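PDB 6E57: surface glycan binding protein B from Bacteroides ovatus, which binds mixed-linkage beta-glucan at the bacterial cell surface and is part of the machinery with which this gut symbiont uses cereal beta-glucan. Local coordinates for residues A[192-195]-A[196-200]; A[324-328]-A[329-333]; A[367-370]-A[371-375]. All blocks are in the same frame, centred on the assembly; numbering follows the deposited sequence.

Contact 1: residues A[192-195]-A[196-200]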
ATOM      1  N   GLY A 192       8.130  20.011  16.382  1.00 67.40           N
ATOM      2  CA  GLY A 192       9.112  19.518  17.354  1.00 71.27           C
ATOM      3  C   GLY A 192       9.414  18.032  17.218  1.00 71.10           C
ATOM      4  O   GLY A 192      10.503  17.590  17.588  1.00 74.93           O
ATOM      5  N   VAL A 193       8.453  17.258  16.696  1.00 66.71           N
ATOM      6  CA  VAL A 193       8.547  15.798  16.652  1.00 64.45           C
ATOM      7  C   VAL A 193       9.661  15.396  15.680  1.00 62.67           C
ATOM      8  O   VAL A 193       9.628  15.762  14.508  1.00 64.08           O
ATOM      9  CB  VAL A 193       7.207  15.150  16.254  1.00 64.84           C
ATOM     10  CG1 VAL A 193       7.328  13.637  16.148  1.00 64.80           C
ATOM     11  CG2 VAL A 193       6.088  15.533  17.211  1.00 66.31           C
ATOM     12  N   SER A 194      10.632  14.632  16.187  1.00 62.92           N
ATOM     13  CA  SER A 194      11.754  14.139  15.396  1.00 62.51           C
ATOM     14  C   SER A 194      11.313  12.921  14.575  1.00 61.06           C
ATOM     15  O   SER A 194      10.248  12.351  14.821  1.00 58.98           O
ATOM     16  CB  SER A 194      12.934  13.816  16.278  1.00 63.18           C
ATOM     17  OG  SER A 194      12.553  12.935  17.325  1.00 61.24           O
ATOM     18  N   GLU A 195      12.151  12.540  13.600  1.00 61.12           N
ATOM     19  CA  GLU A 195      11.895  11.407  12.704  1.00 58.54           C
ATOM     20  C   GLU A 195      11.739  10.122  13.527  1.00 54.61           C
ATOM     21  O   GLU A 195      12.255  10.026  14.635  1.00 56.58           O
ATOM     22  CB  GLU A 195      13.033  11.236  11.694  1.00 58.62           C
ATOM     23  CG  GLU A 195      13.088  12.314  10.627  1.00 61.25           C
ATOM     24  CD  GLU A 195      13.930  11.945   9.414  1.00 63.28           C
ATOM     25  OE1 GLU A 195      14.970  11.275   9.594  1.00 69.15           O
ATOM     26  OE2 GLU A 195      13.539  12.317   8.289  1.00 65.21           O
ATOM     27  N   GLY A 196      11.023   9.144  12.963  1.00 51.36           N
ATOM     28  CA  GLY A 196      10.797   7.846  13.592  1.00 49.30           C
ATOM     29  C   GLY A 196       9.362   7.373  13.430  1.00 48.57           C
ATOM     30  O   GLY A 196       8.564   8.009  12.734  1.00 45.92           O
ATOM     31  N   ASP A 197       9.052   6.249  14.089  1.00 48.25           N
ATOM     32  CA  ASP A 197       7.736   5.605  14.064  1.00 48.36           C
ATOM     33  C   ASP A 197       7.084   5.749  15.447  1.00 46.52           C
ATOM     34  O   ASP A 197       7.700   5.433  16.455  1.00 44.53           O
ATOM     35  CB  ASP A 197       7.856   4.135  13.647  1.00 52.43           C
ATOM     36  CG  ASP A 197       8.245   3.936  12.189  1.00 57.52           C
ATOM     37  OD1 ASP A 197       9.223   4.581  11.745  1.00 62.75           O
ATOM     38  OD2 ASP A 197       7.563   3.143  11.501  1.00 64.39           O
ATOM     39  N   TYR A 198       5.835   6.229  15.479  1.00 43.72           N
ATOM     40  CA  TYR A 198       5.099   6.460  16.726  1.00 43.13           C
ATOM     41  C   TYR A 198       3.764   5.709  16.684  1.00 41.48           C
ATOM     42  O   TYR A 198       3.122   5.665  15.647  1.00 39.83           O
ATOM     43  CB  TYR A 198       4.860   7.955  16.945  1.00 44.41           C
ATOM     44  CG  TYR A 198       6.107   8.804  16.969  1.00 46.55           C
ATOM     45  CD1 TYR A 198       6.643   9.322  15.799  1.00 47.37           C
ATOM     46  CD2 TYR A 198       6.749   9.103  18.162  1.00 46.74           C
ATOM     47  CE1 TYR A 198       7.786  10.105  15.810  1.00 47.45           C
ATOM     48  CE2 TYR A 198       7.895   9.883  18.190  1.00 47.39           C
ATOM     49  CZ  TYR A 198       8.415  10.388  17.011  1.00 47.88           C
ATOM     50  OH  TYR A 198       9.539  11.161  17.029  1.00 49.14           O
ATOM     51  N   ARG A 199       3.374   5.118  17.819  1.00 41.87           N
ATOM     52  CA  ARG A 199       2.049   4.514  18.000  1.00 41.76           C
ATOM     53  C   ARG A 199       1.091   5.592  18.527  1.00 43.09           C
ATOM     54  O   ARG A 199       1.291   6.115  19.620  1.00 43.31           O
ATOM     55  CB  ARG A 199       2.122   3.315  18.953  1.00 41.53           C
ATOM     56  CG  ARG A 199       0.816   2.537  19.063  1.00 40.94           C
ATOM     57  CD  ARG A 199       0.927   1.272  19.895  1.00 40.49           C
ATOM     58  NE  ARG A 199       1.720   0.241  19.244  1.00 40.16           N
ATOM     59  CZ  ARG A 199       1.296  -0.525  18.243  1.00 39.83           C
ATOM     60  NH1 ARG A 199       0.095  -0.340  17.720  1.00 40.99           N
ATOM     61  NH2 ARG A 199       2.081  -1.475  17.766  1.00 39.12           N
ATOM     62  N   ILE A 200       0.064   5.921  17.734  1.00 43.16           N
ATOM     63  CA  ILE A 200      -0.852   7.020  18.042  1.00 45.22           C
ATOM     64  C   ILE A 200      -2.062   6.475  18.806  1.00 45.90           C
ATOM     65  O   ILE A 200      -2.392   5.292  18.720  1.00 47.75           O
ATOM     66  CB  ILE A 200      -1.284   7.793  16.778  1.00 45.67           C
ATOM     67  CG1 ILE A 200      -1.928   6.887  15.725  1.00 45.33           C
ATOM     68  CG2 ILE A 200      -0.115   8.579  16.202  1.00 46.84           C
ATOM     69  CD1 ILE A 200      -2.868   7.612  14.796  1.00 44.76           C
TER
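Between V193 and Y198 the backbone changes direction around E195 and G196 as it enters the strand, so that the side chain of Y198 lies back across the connection that led into it. G196 sits at a positive phi of 138°, a conformation readily open to a residue with no side chain. The phenol of Y198 then reaches the segment just upstream: OH gives a hydrogen bond to S194 O at 2.6 Å. The carbonyl oxygen lies at the edge of the ring, near its plane, whereas the hydroxyl stands 44° out of the plane of the S194 carbonyl group. With CG beside the backbone N (chi1 -57°), the ring is directed back along the chain toward S194. V193 supplies the apolar half of the contact. Its CG1 branch, anti to the backbone N, comes obliquely against the phenol end, 3.5 Å from Y198 CZ, and the two side chains run past one another, antiparallel in direction. S194 OG is more remote, 3.5 Å from Y198 OH, and no bond joins them. The carboxylate of E195 serves another loop: OE2 accepts a hydrogen bond from N219 N. V193 and Y198 both rest on L166 of strand 163-166, and Y198 also touches V217 of strand 209-217, beside which the strand begun at G196 runs antiparallel. A tyrosine hydroxyl bound to the backbone four residues earlier, near the start of an antiparallel strand, is the tyrosine corner, and the glycine two residues before Y198 fits it. The motif is characteristic of Greek-key beta-sandwiches; here it marks the entry to a central strand of what is probably an immunoglobulin-like domain.

Contact 2: residues A[324-328]-A[329-333]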
ATOM      1  N   LYS A 324     -27.980   0.853 -33.577  1.00 44.42           N
ATOM      2  CA  LYS A 324     -27.874   1.164 -35.005  1.00 45.66           C
ATOM      3  C   LYS A 324     -27.896  -0.131 -35.814  1.00 44.78           C
ATOM      4  O   LYS A 324     -27.446  -1.173 -35.336  1.00 43.53           O
ATOM      5  CB  LYS A 324     -26.616   1.997 -35.270  1.00 46.55           C
ATOM      6  CG  LYS A 324     -26.664   3.409 -34.699  1.00 47.20           C
ATOM      7  CD  LYS A 324     -25.538   4.307 -35.166  1.00 48.50           C
ATOM      8  CE  LYS A 324     -25.783   5.776 -34.885  1.00 49.65           C
ATOM      9  NZ  LYS A 324     -26.926   6.305 -35.664  1.00 50.74           N
ATOM     10  N   PRO A 325     -28.433  -0.112 -37.055  1.00 45.68           N
ATOM     11  CA  PRO A 325     -28.598  -1.335 -37.843  1.00 44.95           C
ATOM     12  C   PRO A 325     -27.269  -1.934 -38.335  1.00 45.76           C
ATOM     13  O   PRO A 325     -26.272  -1.219 -38.453  1.00 42.64           O
ATOM     14  CB  PRO A 325     -29.454  -0.871 -39.031  1.00 45.56           C
ATOM     15  CG  PRO A 325     -29.117   0.597 -39.186  1.00 43.95           C
ATOM     16  CD  PRO A 325     -28.898   1.088 -37.771  1.00 45.39           C
ATOM     17  N   ASP A 326     -27.277  -3.244 -38.610  1.00 49.12           N
ATOM     18  CA  ASP A 326     -26.130  -3.944 -39.194  1.00 50.39           C
ATOM     19  C   ASP A 326     -25.692  -3.200 -40.459  1.00 48.32           C
ATOM     20  O   ASP A 326     -26.528  -2.848 -41.289  1.00 49.37           O
ATOM     21  CB  ASP A 326     -26.466  -5.398 -39.534  1.00 54.88           C
ATOM     22  CG  ASP A 326     -26.688  -6.289 -38.321  1.00 59.12           C
ATOM     23  OD1 ASP A 326     -25.701  -6.568 -37.608  1.00 62.12           O
ATOM     24  OD2 ASP A 326     -27.848  -6.693 -38.100  1.00 66.34           O
ATOM     25  N   GLY A 327     -24.383  -2.950 -40.578  1.00 46.13           N
ATOM     26  CA  GLY A 327     -23.801  -2.263 -41.731  1.00 44.50           C
ATOM     27  C   GLY A 327     -23.460  -0.813 -41.434  1.00 44.94           C
ATOM     28  O   GLY A 327     -22.567  -0.251 -42.069  1.00 49.64           O
ATOM     29  N   ASP A 328     -24.187  -0.208 -40.485  1.00 40.94           N
ATOM     30  CA  ASP A 328     -23.938   1.154 -40.017  1.00 39.09           C
ATOM     31  C   ASP A 328     -22.533   1.217 -39.418  1.00 35.68           C
ATOM     32  O   ASP A 328     -22.210   0.436 -38.527  1.00 31.19           O
ATOM     33  CB  ASP A 328     -25.006   1.584 -39.007  1.00 39.54           C
ATOM     34  CG  ASP A 328     -24.963   3.054 -38.626  1.00 40.41           C
ATOM     35  OD1 ASP A 328     -23.872   3.536 -38.267  1.00 41.54           O
ATOM     36  OD2 ASP A 328     -26.026   3.703 -38.677  1.00 42.12           O
ATOM     37  N   PRO A 329     -21.665   2.162 -39.861  1.00 36.88           N
ATOM     38  CA  PRO A 329     -20.280   2.228 -39.389  1.00 35.10           C
ATOM     39  C   PRO A 329     -20.138   2.460 -37.878  1.00 35.20           C
ATOM     40  O   PRO A 329     -19.086   2.143 -37.316  1.00 35.51           O
ATOM     41  CB  PRO A 329     -19.668   3.437 -40.112  1.00 35.96           C
ATOM     42  CG  PRO A 329     -20.608   3.722 -41.262  1.00 37.25           C
ATOM     43  CD  PRO A 329     -21.973   3.238 -40.818  1.00 37.61           C
ATOM     44  N   ASN A 330     -21.184   3.016 -37.250  1.00 33.72           N
ATOM     45  CA  ASN A 330     -21.160   3.403 -35.843  1.00 33.61           C
ATOM     46  C   ASN A 330     -21.944   2.406 -34.976  1.00 33.05           C
ATOM     47  O   ASN A 330     -22.293   2.731 -33.842  1.00 33.25           O
ATOM     48  CB  ASN A 330     -21.704   4.822 -35.655  1.00 34.44           C
ATOM     49  CG  ASN A 330     -20.825   5.877 -36.291  1.00 33.99           C
ATOM     50  OD1 ASN A 330     -21.208   6.491 -37.284  1.00 34.85           O
ATOM     51  ND2 ASN A 330     -19.643   6.084 -35.733  1.00 34.27           N
ATOM     52  N   LYS A 331     -22.218   1.199 -35.487  1.00 32.77           N
ATOM     53  CA  LYS A 331     -22.811   0.162 -34.650  1.00 32.42           C
ATOM     54  C   LYS A 331     -21.733  -0.390 -33.713  1.00 33.23           C
ATOM     55  O   LYS A 331     -22.016  -0.733 -32.560  1.00 32.15           O
ATOM     56  CB  LYS A 331     -23.426  -0.983 -35.456  1.00 32.67           C
ATOM     57  CG  LYS A 331     -24.165  -1.995 -34.589  1.00 34.02           C
ATOM     58  CD  LYS A 331     -24.816  -3.127 -35.335  1.00 36.17           C
ATOM     59  CE  LYS A 331     -25.556  -4.069 -34.409  1.00 38.68           C
ATOM     60  NZ  LYS A 331     -26.332  -5.082 -35.163  1.00 42.47           N
ATOM     61  N   THR A 332     -20.509  -0.487 -34.245  1.00 32.31           N
ATOM     62  CA  THR A 332     -19.330  -0.907 -33.508  1.00 31.93           C
ATOM     63  C   THR A 332     -18.158   0.007 -33.871  1.00 30.73           C
ATOM     64  O   THR A 332     -18.274   0.865 -34.746  1.00 31.02           O
ATOM     65  CB  THR A 332     -18.962  -2.357 -33.843  1.00 31.54           C
ATOM     66  OG1 THR A 332     -18.524  -2.391 -35.204  1.00 32.42           O
ATOM     67  CG2 THR A 332     -20.110  -3.322 -33.643  1.00 31.92           C
ATOM     68  N   PHE A 333     -17.030  -0.200 -33.188  1.00 30.76           N
ATOM     69  CA  PHE A 333     -15.750   0.342 -33.601  1.00 32.53           C
ATOM     70  C   PHE A 333     -14.916  -0.794 -34.204  1.00 32.73           C
ATOM     71  O   PHE A 333     -14.393  -1.623 -33.470  1.00 32.08           O
ATOM     72  CB  PHE A 333     -15.035   1.003 -32.419  1.00 32.12           C
ATOM     73  CG  PHE A 333     -13.602   1.387 -32.692  1.00 31.47           C
ATOM     74  CD1 PHE A 333     -13.294   2.600 -33.285  1.00 32.38           C
ATOM     75  CD2 PHE A 333     -12.561   0.529 -32.374  1.00 30.86           C
ATOM     76  CE1 PHE A 333     -11.981   2.952 -33.548  1.00 32.80           C
ATOM     77  CE2 PHE A 333     -11.247   0.881 -32.637  1.00 32.63           C
ATOM     78  CZ  PHE A 333     -10.959   2.094 -33.221  1.00 32.73           C
TER
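D328 grips the residues after it through two oxygens. Its OD1 receives N330 N at 2.9 Å on the anti lone pair, in a nearly straight bond (163° at the hydrogen) that makes an Asx turn. Its backbone O takes K331 N at 3.1 Å and closes the type I turn 328-331. CG of D328 is anti to its backbone N (chi1 -171°), which carries the carboxylate forward over P329 to N330. The preceding type II turn, 325-328, is closed by D328 N on P325 O at 3.1 Å, with G327 at its third position, so D328 ends one turn and begins the next. The extended K331 side chain runs past the carbonyl of K324, its CD 3.3 Å from K324 O, and presents NZ at the far end. There D326 OD1 is 2.9 Å away in a salt bridge whose hydrogen bond is weak; the stronger partner of NZ is O2 of a bound glucose. D326, which also touches the glycan, probably helps to steady the ammonium group at the sugar. K324 lies alongside N330, with CD 3.9 Å from N330 CB, before its end leads away; the side chain comes within about 3 Å of a phosphate ion, probably from the crystallisation liquor. N330 ND2 is satisfied by Y319 O. H318 NE2 bonds to T332 O, tying the loop to strand 317-321, from which it departs. At its other end T332 leans on strand 405-409, and F333 meets W314 edge-to-face while packing on strand 412-419, before the chain continues to helix 338-343.

Contact 3: residues A[367-370]-A[371-375]. With BGC (beta-D-glucopyranose), chain E; BGC (beta-D-glucopyranose), chain B; BGC (beta-D-glucopyranose), chain C; BGC (beta-D-glucopyranose), chain D.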
ATOM      1  N   LEU A 367     -14.735  -4.616 -24.847  1.00 29.74           N
ATOM      2  CA  LEU A 367     -13.759  -5.025 -25.855  1.00 29.07           C
ATOM      3  C   LEU A 367     -14.063  -6.473 -26.244  1.00 29.28           C
ATOM      4  O   LEU A 367     -14.248  -7.317 -25.373  1.00 27.52           O
ATOM      5  CB  LEU A 367     -12.341  -4.893 -25.294  1.00 29.97           C
ATOM      6  CG  LEU A 367     -11.713  -3.507 -25.400  1.00 31.10           C
ATOM      7  CD1 LEU A 367     -12.523  -2.478 -24.633  1.00 31.66           C
ATOM      8  CD2 LEU A 367     -10.274  -3.534 -24.906  1.00 32.50           C
ATOM      9  N   ALA A 368     -14.116  -6.741 -27.552  1.00 28.85           N
ATOM     10  CA  ALA A 368     -14.530  -8.039 -28.053  1.00 28.80           C
ATOM     11  C   ALA A 368     -13.832  -8.353 -29.377  1.00 29.82           C
ATOM     12  O   ALA A 368     -13.174  -7.499 -29.972  1.00 28.37           O
ATOM     13  CB  ALA A 368     -16.028  -8.068 -28.216  1.00 28.63           C
ATOM     14  N   THR A 369     -14.010  -9.602 -29.821  1.00 31.12           N
ATOM     15  CA  THR A 369     -13.566 -10.058 -31.125  1.00 32.09           C
ATOM     16  C   THR A 369     -14.612  -9.661 -32.170  1.00 32.43           C
ATOM     17  O   THR A 369     -15.659  -9.099 -31.828  1.00 31.19           O
ATOM     18  CB  THR A 369     -13.354 -11.575 -31.139  1.00 32.73           C
ATOM     19  OG1 THR A 369     -14.643 -12.181 -31.038  1.00 33.71           O
ATOM     20  CG2 THR A 369     -12.456 -12.062 -30.023  1.00 33.44           C
ATOM     21  N   GLY A 370     -14.326  -9.989 -33.436  1.00 32.36           N
ATOM     22  CA  GLY A 370     -15.243  -9.780 -34.555  1.00 31.82           C
ATOM     23  C   GLY A 370     -16.509 -10.613 -34.437  1.00 31.48           C
ATOM     24  O   GLY A 370     -17.512 -10.281 -35.057  1.00 30.77           O
ATOM     25  N   TYR A 371     -16.450 -11.698 -33.648  1.00 32.96           N
ATOM     26  CA  TYR A 371     -17.592 -12.594 -33.369  1.00 33.00           C
ATOM     27  C   TYR A 371     -18.348 -12.135 -32.110  1.00 33.20           C
ATOM     28  O   TYR A 371     -19.275 -12.815 -31.664  1.00 33.64           O
ATOM     29  CB  TYR A 371     -17.117 -14.041 -33.178  1.00 33.32           C
ATOM     30  CG  TYR A 371     -16.557 -14.743 -34.395  1.00 33.17           C
ATOM     31  CD1 TYR A 371     -16.209 -14.058 -35.551  1.00 33.72           C
ATOM     32  CD2 TYR A 371     -16.327 -16.111 -34.368  1.00 32.49           C
ATOM     33  CE1 TYR A 371     -15.682 -14.712 -36.653  1.00 33.63           C
ATOM     34  CE2 TYR A 371     -15.794 -16.779 -35.459  1.00 32.42           C
ATOM     35  CZ  TYR A 371     -15.472 -16.078 -36.607  1.00 33.34           C
ATOM     36  OH  TYR A 371     -14.947 -16.722 -37.691  1.00 33.92           O
ATOM     37  N   TRP A 372     -17.930 -10.997 -31.536  1.00 31.96           N
ATOM     38  CA  TRP A 372     -18.529 -10.368 -30.346  1.00 31.39           C
ATOM     39  C   TRP A 372     -18.245 -11.186 -29.080  1.00 30.37           C
ATOM     40  O   TRP A 372     -18.953 -11.050 -28.087  1.00 30.44           O
ATOM     41  CB  TRP A 372     -20.033 -10.122 -30.533  1.00 31.34           C
ATOM     42  CG  TRP A 372     -20.354  -9.042 -31.519  1.00 31.62           C
ATOM     43  CD1 TRP A 372     -19.998  -8.996 -32.835  1.00 32.05           C
ATOM     44  CD2 TRP A 372     -21.113  -7.849 -31.270  1.00 30.99           C
ATOM     45  NE1 TRP A 372     -20.481  -7.858 -33.420  1.00 31.40           N
ATOM     46  CE2 TRP A 372     -21.171  -7.135 -32.486  1.00 30.96           C
ATOM     47  CE3 TRP A 372     -21.750  -7.316 -30.147  1.00 32.61           C
ATOM     48  CZ2 TRP A 372     -21.838  -5.918 -32.604  1.00 30.89           C
ATOM     49  CZ3 TRP A 372     -22.413  -6.113 -30.265  1.00 32.95           C
ATOM     50  CH2 TRP A 372     -22.447  -5.421 -31.477  1.00 31.50           C
ATOM     51  N   THR A 373     -17.188 -12.003 -29.110  1.00 30.09           N
ATOM     52  CA  THR A 373     -16.702 -12.690 -27.924  1.00 30.91           C
ATOM     53  C   THR A 373     -15.930 -11.684 -27.065  1.00 31.44           C
ATOM     54  O   THR A 373     -14.964 -11.093 -27.531  1.00 34.55           O
ATOM     55  CB  THR A 373     -15.815 -13.885 -28.291  1.00 31.22           C
ATOM     56  OG1 THR A 373     -16.513 -14.667 -29.260  1.00 33.33           O
ATOM     57  CG2 THR A 373     -15.456 -14.742 -27.096  1.00 30.53           C
ATOM     58  N   GLY A 374     -16.373 -11.504 -25.819  1.00 30.93           N
ATOM     59  CA  GLY A 374     -15.763 -10.562 -24.889  1.00 29.49           C
ATOM     60  C   GLY A 374     -14.347 -10.966 -24.512  1.00 29.76           C
ATOM     61  O   GLY A 374     -14.096 -12.117 -24.145  1.00 28.94           O
ATOM     62  N   LEU A 375     -13.425 -10.004 -24.624  1.00 29.52           N
ATOM     63  CA  LEU A 375     -12.043 -10.147 -24.187  1.00 30.98           C
ATOM     64  C   LEU A 375     -11.938  -9.790 -22.701  1.00 31.90           C
ATOM     65  O   LEU A 375     -10.960 -10.140 -22.040  1.00 33.86           O
ATOM     66  CB  LEU A 375     -11.161  -9.232 -25.036  1.00 31.91           C
ATOM     67  CG  LEU A 375     -11.155  -9.547 -26.529  1.00 33.10           C
ATOM     68  CD1 LEU A 375     -10.339  -8.521 -27.296  1.00 34.88           C
ATOM     69  CD2 LEU A 375     -10.627 -10.949 -26.780  1.00 34.19           C
TER
HETATM   70  C2  BGC E   3     -22.171 -12.373 -33.193  1.00 40.85           C
HETATM   71  C3  BGC E   3     -23.490 -11.756 -32.766  1.00 39.22           C
HETATM   72  C4  BGC E   3     -23.605 -10.361 -33.358  1.00 39.90           C
HETATM   73  C5  BGC E   3     -23.459 -10.445 -34.873  1.00 39.64           C
HETATM   74  C6  BGC E   3     -23.571  -9.075 -35.525  1.00 39.71           C
HETATM   75  C1  BGC E   3     -22.054 -12.351 -34.720  1.00 40.60           C
HETATM   76  O2  BGC E   3     -22.087 -13.705 -32.670  1.00 41.57           O
HETATM   77  O3  BGC E   3     -23.552 -11.718 -31.340  1.00 39.87           O
HETATM   78  O4  BGC E   3     -24.895  -9.817 -33.079  1.00 40.43           O
HETATM   79  O5  BGC E   3     -22.202 -11.022 -35.217  1.00 38.23           O
HETATM   80  O6  BGC E   3     -23.337  -9.198 -36.930  1.00 40.77           O
HETATM   81  C2  BGC B   1     -17.164 -19.164 -39.466  1.00 45.87           C
HETATM   82  C3  BGC B   1     -18.343 -18.256 -39.177  1.00 44.25           C
HETATM   83  C4  BGC B   1     -17.972 -16.797 -39.380  1.00 43.80           C
HETATM   84  C5  BGC B   1     -17.235 -16.548 -40.697  1.00 47.52           C
HETATM   85  C6  BGC B   1     -16.593 -15.163 -40.692  1.00 48.64           C
HETATM   86  C1  BGC B   1     -16.549 -18.859 -40.825  1.00 48.15           C
HETATM   87  O1  BGC B   1     -15.350 -19.626 -40.983  1.00 53.12           O
HETATM   88  O2  BGC B   1     -17.622 -20.515 -39.434  1.00 49.58           O
HETATM   89  O3  BGC B   1     -18.775 -18.431 -37.825  1.00 41.35           O
HETATM   90  O4  BGC B   1     -19.173 -16.019 -39.363  1.00 43.34           O
HETATM   91  O5  BGC B   1     -16.184 -17.488 -40.913  1.00 45.26           O
HETATM   92  O6  BGC B   1     -16.942 -14.447 -41.881  1.00 54.71           O
HETATM   93  C2  BGC C   2     -19.991 -13.893 -38.624  1.00 40.97           C
HETATM   94  C3  BGC C   2     -20.186 -12.963 -37.441  1.00 38.56           C
HETATM   95  C4  BGC C   2     -20.820 -13.697 -36.271  1.00 39.77           C
HETATM   96  C5  BGC C   2     -20.092 -15.000 -35.971  1.00 41.12           C
HETATM   97  C6  BGC C   2     -20.777 -15.720 -34.816  1.00 39.69           C
HETATM   98  C1  BGC C   2     -19.302 -15.185 -38.199  1.00 41.47           C
HETATM   99  O2  BGC C   2     -19.220 -13.213 -39.621  1.00 42.82           O
HETATM  100  O3  BGC C   2     -21.040 -11.887 -37.825  1.00 37.17           O
HETATM  101  O4  BGC C   2     -20.770 -12.874 -35.098  1.00 41.42           O
HETATM  102  O5  BGC C   2     -20.056 -15.807 -37.152  1.00 41.60           O
HETATM  103  O6  BGC C   2     -20.324 -17.068 -34.728  1.00 42.35           O
HETATM  104  C2  BGC D   4     -26.051  -7.943 -32.181  1.00 40.27           C
HETATM  105  C3  BGC D   4     -26.182  -6.984 -31.009  1.00 39.30           C
HETATM  106  C4  BGC D   4     -26.285  -7.744 -29.695  1.00 40.56           C
HETATM  107  C5  BGC D   4     -25.205  -8.828 -29.603  1.00 39.49           C
HETATM  108  C6  BGC D   4     -25.368  -9.737 -28.397  1.00 37.90           C
HETATM  109  C1  BGC D   4     -24.936  -8.948 -31.944  1.00 39.77           C
HETATM  110  O2  BGC D   4     -25.788  -7.213 -33.382  1.00 40.85           O
HETATM  111  O3  BGC D   4     -27.350  -6.182 -31.178  1.00 41.69           O
HETATM  112  O4  BGC D   4     -26.118  -6.794 -28.631  1.00 41.20           O
HETATM  113  O5  BGC D   4     -25.205  -9.672 -30.751  1.00 39.26           O
HETATM  114  O6  BGC D   4     -24.108 -10.365 -28.160  1.00 38.02           O
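T369 and T373 are joined by T369 N to T373 O at 2.9 Å, and L375 N reaches L367 O at 2.9 Å in a straighter bond (166° at the hydrogen). W372 N bonds to T369 O, closing the type I turn 369-372; W372 is left-handed (phi 71°), and turn and bulge together form a type I turn with a G1-type beta bulge. Within this hairpin tip T369 OG1, placed between backbone N and carbonyl carbon (chi1 69°), accepts Y371 N in an ST turn and also T373 N, the latter at 3.2 Å. E402 OE1 is bonded to both threonine hydroxyls. Turned outward, Y371 O accepts O2 of the glucose of chain E at 3.1 Å. The two aromatic side chains of the tip form the sugar platform. One face of Y371 carries the glucose of chain C, its C5 3.9 Å from Y371 CG, while one face of W372 spans two glucose units, with C1 of chain D and C4 of chain E above it; W372 CE3 also comes within 3.8 Å of C5 of chain D. On the protein side T369 CG2 meets L375 CD2 at 3.9 Å. W372 is backed by L406 and V408 of strand 405-409, L367 touches both that strand and strand 385-390, and L375 lies against L389 of strand 385-390 and I399 of helix 393-401.

How the contacts relate
Contacts 2 and 3 belong to one glycan site: their centres are about 15 Å apart, and T332 CG2 packs on W372 CZ2 at 3.3 Å, both side chains also leaning on strand 405-409. Their chemistry is complementary. The surface loop 324-333 brings charge, whereas the partly buried hairpin tip 367-375 brings aromatic faces. Contact 1 lies on the opposite side of the chain's centre, its nearest atoms about 48 Å from contact 2 and 41 Å from contact 3. Also at the surface, it touches no sugar and lies at the start of strand 196-203 in a separate sheet. All three are contacts between neighbouring residues of one continuous stretch, each using backbone carbonyls as acceptors.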